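PDB 3NI7: bacterial regulatory proteins, TetR family from Nitrosomonas europaea, which probably binds DNA as a transcriptional regulator, through the helix-turn-helix domain of the TetR family. Local coordinates for residues A[10-15]-A[46-51]; A[17-22]-A[34-39]; A[53-58]-A[103-108]. One frame throughout, in Å; residues are numbered along the deposited sequence.

Interaction 1. Residues A[10-15]-A[46-51]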
loop_
_atom_site.group_PDB
_atom_site.type_symbol
_atom_site.label_atom_id
_atom_site.label_comp_id
_atom_site.label_asym_id
_atom_site.label_seq_id
_atom_site.Cartn_x
_atom_site.Cartn_y
_atom_site.Cartn_z
ATOM N N ASP A 10 11.526 15.574 -22.476
ATOM C CA ASP A 10 10.269 15.976 -21.880
ATOM C C ASP A 10 9.084 15.913 -22.854
ATOM O O ASP A 10 7.945 15.520 -22.465
ATOM C CB ASP A 10 10.409 17.388 -21.335
ATOM C CG ASP A 10 11.388 17.479 -20.163
ATOM O OD1 ASP A 10 11.931 16.429 -19.703
ATOM O OD2 ASP A 10 11.612 18.609 -19.663
ATOM N N ALA A 11 9.358 16.322 -24.106
ATOM C CA ALA A 11 8.375 16.275 -25.170
ATOM C C ALA A 11 7.942 14.836 -25.458
ATOM O O ALA A 11 6.774 14.566 -25.771
ATOM C CB ALA A 11 8.914 16.901 -26.353
ATOM N N ILE A 12 8.876 13.913 -25.310
ATOM C CA ILE A 12 8.551 12.496 -25.437
ATOM C C ILE A 12 7.560 12.143 -24.338
ATOM O O ILE A 12 6.470 11.671 -24.599
ATOM C CB ILE A 12 9.833 11.572 -25.359
ATOM C CG1 ILE A 12 10.747 11.810 -26.554
ATOM C CG2 ILE A 12 9.462 10.090 -25.300
ATOM C CD1 ILE A 12 12.217 11.536 -26.229
ATOM N N VAL A 13 7.926 12.406 -23.100
ATOM C CA VAL A 13 7.063 12.034 -21.994
ATOM C C VAL A 13 5.681 12.640 -22.177
ATOM O O VAL A 13 4.675 11.926 -22.150
ATOM C CB VAL A 13 7.632 12.463 -20.633
ATOM C CG1 VAL A 13 6.652 12.156 -19.583
ATOM C CG2 VAL A 13 8.928 11.716 -20.324
ATOM N N ASP A 14 5.636 13.945 -22.415
ATOM C CA ASP A 14 4.351 14.606 -22.647
ATOM C C ASP A 14 3.583 13.842 -23.678
ATOM O O ASP A 14 2.403 13.564 -23.502
ATOM C CB ASP A 14 4.544 16.023 -23.146
ATOM C CG ASP A 14 5.165 16.914 -22.111
ATOM O OD1 ASP A 14 5.248 16.515 -20.931
ATOM O OD2 ASP A 14 5.605 18.018 -22.463
ATOM N N THR A 15 4.265 13.508 -24.759
ATOM C CA THR A 15 3.611 12.903 -25.899
ATOM C C THR A 15 3.059 11.563 -25.510
ATOM O O THR A 15 1.900 11.235 -25.789
ATOM C CB THR A 15 4.601 12.747 -27.054
ATOM O OG1 THR A 15 4.813 14.049 -27.616
ATOM C CG2 THR A 15 4.081 11.763 -28.128
ATOM N N LEU A 46 16.921 6.738 -28.680
ATOM C CA LEU A 46 18.078 7.358 -28.039
ATOM C C LEU A 46 17.739 7.639 -26.560
ATOM O O LEU A 46 18.518 7.364 -25.657
ATOM C CB LEU A 46 18.452 8.664 -28.717
ATOM C CG LEU A 46 19.266 8.628 -30.026
ATOM C CD1 LEU A 46 19.204 9.995 -30.721
ATOM C CD2 LEU A 46 20.748 8.202 -29.885
ATOM N N TYR A 47 16.539 8.177 -26.333
ATOM C CA TYR A 47 16.092 8.576 -25.014
ATOM C C TYR A 47 15.465 7.445 -24.265
ATOM O O TYR A 47 15.756 7.246 -23.127
ATOM C CB TYR A 47 15.076 9.694 -25.124
ATOM C CG TYR A 47 15.688 10.893 -25.740
ATOM C CD1 TYR A 47 16.373 11.815 -24.967
ATOM C CD2 TYR A 47 15.637 11.080 -27.080
ATOM C CE1 TYR A 47 16.976 12.907 -25.511
ATOM C CE2 TYR A 47 16.211 12.184 -27.644
ATOM C CZ TYR A 47 16.900 13.100 -26.842
ATOM O OH TYR A 47 17.540 14.212 -27.365
ATOM N N PHE A 48 14.566 6.729 -24.892
ATOM C CA PHE A 48 13.856 5.636 -24.229
ATOM C C PHE A 48 13.918 4.360 -25.058
ATOM O O PHE A 48 13.406 4.309 -26.184
ATOM C CB PHE A 48 12.382 6.024 -23.966
ATOM C CG PHE A 48 12.231 7.263 -23.123
ATOM C CD1 PHE A 48 12.068 8.489 -23.702
ATOM C CD2 PHE A 48 12.331 7.197 -21.748
ATOM C CE1 PHE A 48 11.982 9.628 -22.918
ATOM C CE2 PHE A 48 12.276 8.326 -20.977
ATOM C CZ PHE A 48 12.096 9.543 -21.557
ATOM N N ARG A 49 14.541 3.329 -24.516
ATOM C CA ARG A 49 14.590 2.037 -25.196
ATOM C C ARG A 49 13.411 1.125 -24.834
ATOM O O ARG A 49 13.151 0.155 -25.539
ATOM C CB ARG A 49 15.929 1.356 -24.886
ATOM C CG ARG A 49 17.109 2.190 -25.387
ATOM C CD ARG A 49 18.377 1.560 -25.132
ATOM N NE ARG A 49 18.627 0.500 -26.103
ATOM C CZ ARG A 49 18.567 -0.808 -25.849
ATOM N NH1 ARG A 49 18.230 -1.259 -24.644
ATOM N NH2 ARG A 49 18.858 -1.679 -26.816
ATOM N N GLU A 50 12.692 1.460 -23.751
ATOM C CA GLU A 50 11.571 0.645 -23.212
ATOM C C GLU A 50 10.455 1.514 -22.671
ATOM O O GLU A 50 10.685 2.638 -22.266
ATOM C CB GLU A 50 12.039 -0.241 -22.057
ATOM C CG GLU A 50 12.653 -1.582 -22.431
ATOM C CD GLU A 50 13.001 -2.430 -21.185
ATOM O OE1 GLU A 50 12.318 -2.306 -20.144
ATOM O OE2 GLU A 50 13.960 -3.225 -21.234
ATOM N N LYS A 51 9.255 0.958 -22.628
ATOM C CA LYS A 51 8.074 1.662 -22.148
ATOM C C LYS A 51 8.191 1.979 -20.627
ATOM O O LYS A 51 7.879 3.086 -20.156
ATOM C CB LYS A 51 6.850 0.794 -22.465
ATOM C CG LYS A 51 5.585 1.550 -22.815
ATOM C CD LYS A 51 4.492 0.576 -23.284
ATOM C CE LYS A 51 3.093 1.041 -22.846
ATOM N NZ LYS A 51 2.001 0.201 -23.414
#
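Next to Ile-12, the residue that meets both Tyr-47 and Phe-48, the carbonyl oxygen Ala-11 O is gripped twice, by Thr-15 N at 2.9 Å and by Thr-15 OG1 at 2.7 Å. The two donors reach it from opposite faces of the carbonyl plane, which fixes the rotation of the threonine and turns its hydroxyl back onto its own helix. Across to 46-51 the contact is apolar. Ile-12 divides its branches between two aromatic rings. Its chi1 of -66° sets CG1 beside the backbone N and CG2 opposite that N; Ile-12 CG2 meets the Phe-48 ring obliquely, 3.5 Å from Phe-48 CD1, and the two side chains slide past each other in opposite directions. The other branch ends in Ile-12 CD1, at the edge of the Phe-48 ring and in its plane; the same methyl lies 3.6 Å from Tyr-47 CD2, where the two side chains cross at about a right angle. Val-13 adds a looser touch from CG2 to Phe-48 CZ, at 4.0 Å. Ile-12, Val-13 and Phe-48 are buried. Tyr-47 and Phe-48 close the predicted helix-turn-helix motif; Ile-12 also meets Ile-33 of helix 30-36 and Leu-54 of helix 51-69, and Val-13 rests on Ala-57 and Trp-58 of the latter.

Interaction 2. Residues A[17-22]-A[34-39]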
loop_
_atom_site.group_PDB
_atom_site.type_symbol
_atom_site.label_atom_id
_atom_site.label_comp_id
_atom_site.label_asym_id
_atom_site.label_seq_id
_atom_site.Cartn_x
_atom_site.Cartn_y
_atom_site.Cartn_z
ATOM N N VAL A 17 2.258 10.565 -22.760
ATOM C CA VAL A 17 1.251 10.650 -21.737
ATOM C C VAL A 17 -0.107 11.096 -22.335
ATOM O O VAL A 17 -1.147 10.451 -22.109
ATOM C CB VAL A 17 1.791 11.507 -20.623
ATOM C CG1 VAL A 17 0.922 12.681 -20.364
ATOM C CG2 VAL A 17 1.982 10.650 -19.439
ATOM N N GLU A 18 -0.073 12.132 -23.163
ATOM C CA GLU A 18 -1.229 12.463 -23.990
ATOM C C GLU A 18 -1.769 11.262 -24.769
ATOM O O GLU A 18 -2.930 10.917 -24.633
ATOM C CB GLU A 18 -0.893 13.630 -24.891
ATOM C CG GLU A 18 -1.022 14.911 -24.101
ATOM C CD GLU A 18 -0.128 16.045 -24.544
ATOM O OE1 GLU A 18 -0.465 16.704 -25.585
ATOM O OE2 GLU A 18 0.894 16.271 -23.822
ATOM N N LEU A 19 -0.922 10.582 -25.528
ATOM C CA LEU A 19 -1.386 9.413 -26.285
ATOM C C LEU A 19 -2.167 8.438 -25.416
ATOM O O LEU A 19 -3.216 7.933 -25.806
ATOM C CB LEU A 19 -0.216 8.615 -26.874
ATOM C CG LEU A 19 0.766 9.106 -27.949
ATOM C CD1 LEU A 19 1.896 8.109 -28.190
ATOM C CD2 LEU A 19 0.022 9.425 -29.250
ATOM N N ALA A 20 -1.627 8.171 -24.236
ATOM C CA ALA A 20 -2.257 7.253 -23.281
ATOM C C ALA A 20 -3.654 7.733 -22.909
ATOM O O ALA A 20 -4.623 6.973 -22.891
ATOM C CB ALA A 20 -1.420 7.126 -22.001
ATOM N N ALA A 21 -3.735 9.014 -22.623
ATOM C CA ALA A 21 -4.999 9.599 -22.290
ATOM C C ALA A 21 -6.046 9.215 -23.325
ATOM O O ALA A 21 -7.033 8.577 -23.008
ATOM C CB ALA A 21 -4.880 11.101 -22.216
ATOM N N HIS A 22 -5.808 9.553 -24.583
ATOM C CA HIS A 22 -6.833 9.351 -25.628
ATOM C C HIS A 22 -7.147 7.887 -25.824
ATOM O O HIS A 22 -8.244 7.532 -26.240
ATOM C CB HIS A 22 -6.402 9.875 -26.991
ATOM C CG HIS A 22 -6.032 11.313 -26.996
ATOM N ND1 HIS A 22 -6.900 12.303 -26.590
ATOM C CD2 HIS A 22 -4.892 11.934 -27.362
ATOM C CE1 HIS A 22 -6.301 13.477 -26.706
ATOM N NE2 HIS A 22 -5.081 13.279 -27.169
ATOM N N ALA A 34 6.767 8.435 -31.761
ATOM C CA ALA A 34 7.596 8.871 -32.914
ATOM C C ALA A 34 6.687 9.540 -33.930
ATOM O O ALA A 34 6.968 10.653 -34.416
ATOM C CB ALA A 34 8.342 7.674 -33.538
ATOM N N ALA A 35 5.592 8.842 -34.227
ATOM C CA ALA A 35 4.692 9.251 -35.283
ATOM C C ALA A 35 4.101 10.571 -34.805
ATOM O O ALA A 35 4.246 11.566 -35.512
ATOM C CB ALA A 35 3.637 8.199 -35.529
ATOM N N ARG A 36 3.625 10.623 -33.583
ATOM C CA ARG A 36 3.047 11.806 -33.047
ATOM C C ARG A 36 3.980 12.969 -33.046
ATOM O O ARG A 36 3.562 14.081 -33.179
ATOM C CB ARG A 36 2.694 11.536 -31.618
ATOM C CG ARG A 36 1.297 11.879 -31.272
ATOM C CD ARG A 36 1.249 13.037 -30.382
ATOM N NE ARG A 36 -0.030 12.981 -29.730
ATOM C CZ ARG A 36 -0.363 13.602 -28.619
ATOM N NH1 ARG A 36 0.505 14.369 -27.985
ATOM N NH2 ARG A 36 -1.588 13.449 -28.181
ATOM N N LEU A 37 5.242 12.752 -32.800
ATOM C CA LEU A 37 6.135 13.879 -32.744
ATOM C C LEU A 37 6.732 14.217 -34.065
ATOM O O LEU A 37 7.580 15.139 -34.122
ATOM C CB LEU A 37 7.268 13.535 -31.831
ATOM C CG LEU A 37 7.019 13.923 -30.404
ATOM C CD1 LEU A 37 7.749 12.952 -29.543
ATOM C CD2 LEU A 37 7.511 15.361 -30.263
ATOM N N ALA A 38 6.354 13.442 -35.105
ATOM C CA ALA A 38 6.919 13.549 -36.451
ATOM C C ALA A 38 8.442 13.347 -36.405
ATOM O O ALA A 38 9.176 14.097 -37.048
ATOM C CB ALA A 38 6.575 14.895 -37.073
ATOM N N VAL A 39 8.915 12.351 -35.649
ATOM C CA VAL A 39 10.334 11.921 -35.714
ATOM C C VAL A 39 10.449 10.402 -35.855
ATOM O O VAL A 39 9.444 9.682 -35.754
ATOM C CB VAL A 39 11.122 12.322 -34.461
ATOM C CG1 VAL A 39 11.101 13.825 -34.281
ATOM C CG2 VAL A 39 10.585 11.576 -33.225
#
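Leu-19 and Arg-36 form the close-packed part of this contact: Leu-19 CD2 lies 3.4 Å from Arg-36 CG and 3.6 Å from Arg-36 NE, so one methyl lies alongside the arginine chain as the two side chains run past each other in opposite directions. A bend at chi2 (-111°) helps carry the guanidinium over to helix 7-22, where Leu-19 N lies over one of its faces and Glu-18 CB comes to 3.4 Å from Arg-36 NH2. The polar, solvent-facing side is looser. Arg-36 NH1 gives Glu-18 OE1 a fairly straight (159°) but long and weak hydrogen bond of 3.5 Å, the whole of the salt bridge here, with the carboxylate and guanidinium planes 69° apart. His-22 presents its ring edge, NE2 standing 3.6 Å from Arg-36 NH2, a proximity rather than a bond. Both His-22 and Arg-36 are exposed, so solvent probably weakens these charge effects. Just beyond the arginine, helix 30-36 closes in a Schellman motif: Ala-38 has positive phi, Val-39 N bonds to Ala-34 O and Ala-38 N to Ala-35 O. This is consistent with the start of the turn in the predicted helix-turn-helix of a TetR-family DNA-binding domain.

Interaction 3. Residues A[53-58]-A[103-108]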
loop_
_atom_site.group_PDB
_atom_site.type_symbol
_atom_site.label_atom_id
_atom_site.label_comp_id
_atom_site.label_asym_id
_atom_site.label_seq_id
_atom_site.Cartn_x
_atom_site.Cartn_y
_atom_site.Cartn_z
ATOM N N GLU A 53 10.855 2.714 -19.043
ATOM C CA GLU A 53 11.761 3.843 -18.831
ATOM C C GLU A 53 10.983 5.131 -18.745
ATOM O O GLU A 53 11.431 6.050 -18.079
ATOM C CB GLU A 53 12.843 3.909 -19.922
ATOM C CG GLU A 53 13.916 2.843 -19.757
ATOM C CD GLU A 53 15.004 2.871 -20.847
ATOM O OE1 GLU A 53 15.041 3.819 -21.688
ATOM O OE2 GLU A 53 15.839 1.909 -20.882
ATOM N N LEU A 54 9.824 5.186 -19.414
ATOM C CA LEU A 54 8.945 6.368 -19.401
ATOM C C LEU A 54 8.216 6.604 -18.051
ATOM O O LEU A 54 8.030 7.737 -17.575
ATOM C CB LEU A 54 7.913 6.258 -20.534
ATOM C CG LEU A 54 8.415 6.283 -21.998
ATOM C CD1 LEU A 54 7.481 5.490 -22.899
ATOM C CD2 LEU A 54 8.509 7.711 -22.481
ATOM N N ILE A 55 7.778 5.508 -17.454
ATOM C CA ILE A 55 7.187 5.549 -16.154
ATOM C C ILE A 55 8.183 6.209 -15.211
ATOM O O ILE A 55 7.849 7.186 -14.489
ATOM C CB ILE A 55 6.781 4.159 -15.649
ATOM C CG1 ILE A 55 5.851 3.493 -16.670
ATOM C CG2 ILE A 55 6.083 4.283 -14.226
ATOM C CD1 ILE A 55 5.172 2.245 -16.204
ATOM N N ASP A 56 9.412 5.708 -15.237
ATOM C CA ASP A 56 10.476 6.354 -14.487
ATOM C C ASP A 56 10.481 7.864 -14.674
ATOM O O ASP A 56 10.349 8.594 -13.667
ATOM C CB ASP A 56 11.847 5.799 -14.861
ATOM C CG ASP A 56 12.368 4.866 -13.820
ATOM O OD1 ASP A 56 11.791 4.920 -12.700
ATOM O OD2 ASP A 56 13.346 4.095 -14.094
ATOM N N ALA A 57 10.619 8.318 -15.939
ATOM C CA ALA A 57 10.667 9.768 -16.215
ATOM C C ALA A 57 9.428 10.535 -15.655
ATOM O O ALA A 57 9.537 11.682 -15.176
ATOM C CB ALA A 57 10.813 10.011 -17.619
ATOM N N TRP A 58 8.274 9.879 -15.680
ATOM C CA TRP A 58 7.058 10.495 -15.197
ATOM C C TRP A 58 7.148 10.752 -13.674
ATOM O O TRP A 58 6.811 11.839 -13.163
ATOM C CB TRP A 58 5.862 9.576 -15.484
ATOM C CG TRP A 58 4.538 10.181 -15.204
ATOM C CD1 TRP A 58 3.600 9.712 -14.368
ATOM C CD2 TRP A 58 4.003 11.368 -15.785
ATOM N NE1 TRP A 58 2.490 10.524 -14.392
ATOM C CE2 TRP A 58 2.732 11.555 -15.251
ATOM C CE3 TRP A 58 4.483 12.283 -16.724
ATOM C CZ2 TRP A 58 1.944 12.607 -15.595
ATOM C CZ3 TRP A 58 3.706 13.332 -17.070
ATOM C CH2 TRP A 58 2.448 13.497 -16.507
ATOM N N ARG A 103 -2.546 6.127 -12.905
ATOM C CA ARG A 103 -3.191 4.965 -12.334
ATOM C C ARG A 103 -2.867 3.755 -13.176
ATOM O O ARG A 103 -2.433 2.736 -12.651
ATOM C CB ARG A 103 -4.716 5.145 -12.220
ATOM C CG ARG A 103 -5.427 3.925 -11.591
ATOM C CD ARG A 103 -6.890 4.172 -11.175
ATOM N NE ARG A 103 -7.731 4.649 -12.275
ATOM C CZ ARG A 103 -8.300 5.859 -12.353
ATOM N NH1 ARG A 103 -8.132 6.783 -11.405
ATOM N NH2 ARG A 103 -9.051 6.159 -13.404
ATOM N N GLN A 104 -3.069 3.875 -14.479
ATOM C CA GLN A 104 -2.867 2.764 -15.388
ATOM C C GLN A 104 -1.431 2.257 -15.313
ATOM O O GLN A 104 -1.191 1.050 -15.254
ATOM C CB GLN A 104 -3.246 3.182 -16.801
ATOM C CG GLN A 104 -4.771 3.278 -16.972
ATOM C CD GLN A 104 -5.208 3.747 -18.376
ATOM O OE1 GLN A 104 -4.603 4.651 -18.958
ATOM N NE2 GLN A 104 -6.256 3.122 -18.918
HETATM N N MSE A 105 -0.486 3.186 -15.267
HETATM C CA MSE A 105 0.921 2.829 -15.118
HETATM C C MSE A 105 1.203 1.912 -13.921
HETATM O O MSE A 105 2.027 0.975 -14.021
HETATM C CB MSE A 105 1.779 4.084 -14.939
HETATM C CG MSE A 105 1.970 4.904 -16.203
HETATM SE SE MSE A 105 2.898 6.626 -15.893
HETATM C CE MSE A 105 3.346 7.009 -17.769
ATOM N N ILE A 106 0.516 2.196 -12.807
ATOM C CA ILE A 106 0.720 1.487 -11.564
ATOM C C ILE A 106 -0.033 0.159 -11.602
ATOM O O ILE A 106 0.553 -0.885 -11.325
ATOM C CB ILE A 106 0.302 2.329 -10.343
ATOM C CG1 ILE A 106 1.228 3.538 -10.184
ATOM C CG2 ILE A 106 0.347 1.512 -9.089
ATOM C CD1 ILE A 106 2.708 3.192 -10.186
HETATM N N MSE A 107 -1.313 0.173 -11.968
HETATM C CA MSE A 107 -2.052 -1.094 -12.123
HETATM C C MSE A 107 -1.249 -2.026 -13.000
HETATM O O MSE A 107 -1.212 -3.220 -12.759
HETATM C CB MSE A 107 -3.456 -0.917 -12.743
HETATM C CG MSE A 107 -4.486 -0.159 -11.882
HETATM SE SE MSE A 107 -4.103 -0.454 -9.918
HETATM C CE MSE A 107 -5.730 0.302 -8.984
ATOM N N SER A 108 -0.543 -1.419 -13.937
ATOM C CA SER A 108 0.197 -2.116 -14.953
ATOM C C SER A 108 1.186 -3.090 -14.382
ATOM O O SER A 108 1.235 -4.227 -14.798
ATOM C CB SER A 108 0.986 -1.091 -15.728
ATOM O OG SER A 108 1.716 -1.746 -16.743
#
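With CG beside the backbone N (chi1 -73°) and the chain then extended through chi2 and chi3, Met-105 reaches straight out from helix 99-108, while Trp-58 has its CG anti to the backbone N (chi1 -172°), which brings its indole up to the selenium. The result is a Met-aromatic contact between helix 51-69, which follows the predicted helix-turn-helix motif of this TetR-family protein, and helix 99-108. Met-105 is modelled as selenomethionine, and its SE stands 4.2 Å from the centroid of the Trp-58 five-membered ring, 43° off the ring normal. The approach is therefore oblique, and the two side chains cross at about a right angle. The nearest ring atom is Trp-58 CD1, 3.5 Å from Met-105 SE. Nearer the backbone of Met-105, Ile-55 packs on the inner part of the chain: its CD1 lies 4.1 Å from Met-105 CB, the two side chains sliding past each other in opposite directions. Ile-55, Trp-58 and Met-105 are all buried, and no hydrogen bond joins the two segments. Trp-25, in the loop after helix 7-22, touches both Ile-55 and Met-105, while Val-17 of helix 7-22 lies against Trp-58. The polar edge of the indole is satisfied close by: Trp-58 NE1 is hydrogen-bonded to Thr-102 OG1, three residues before Met-105 in the chain.

Overall arrangement
From the N terminus, helix 7-22 serves first interaction 1 with its 10-15 part and then interaction 2 with 17-22. Interaction 2 closes the shorter loop, returning at 34-39, and is nested within the longer one that interaction 1 closes at 46-51; Thr-15 packs on Leu-37 and Arg-36 between them. Together they hold helix 30-36 and the end of helix 41-47 against helix 7-22. Interaction 3 follows in series: the chain leaves helix 51-69, passes through helix 80-96 and returns at 103-108. It ties helix 51-69 to helix 99-108; Phe-48 beside Glu-53 joins it to interaction 1, and Val-17 beside Met-105 to interaction 2.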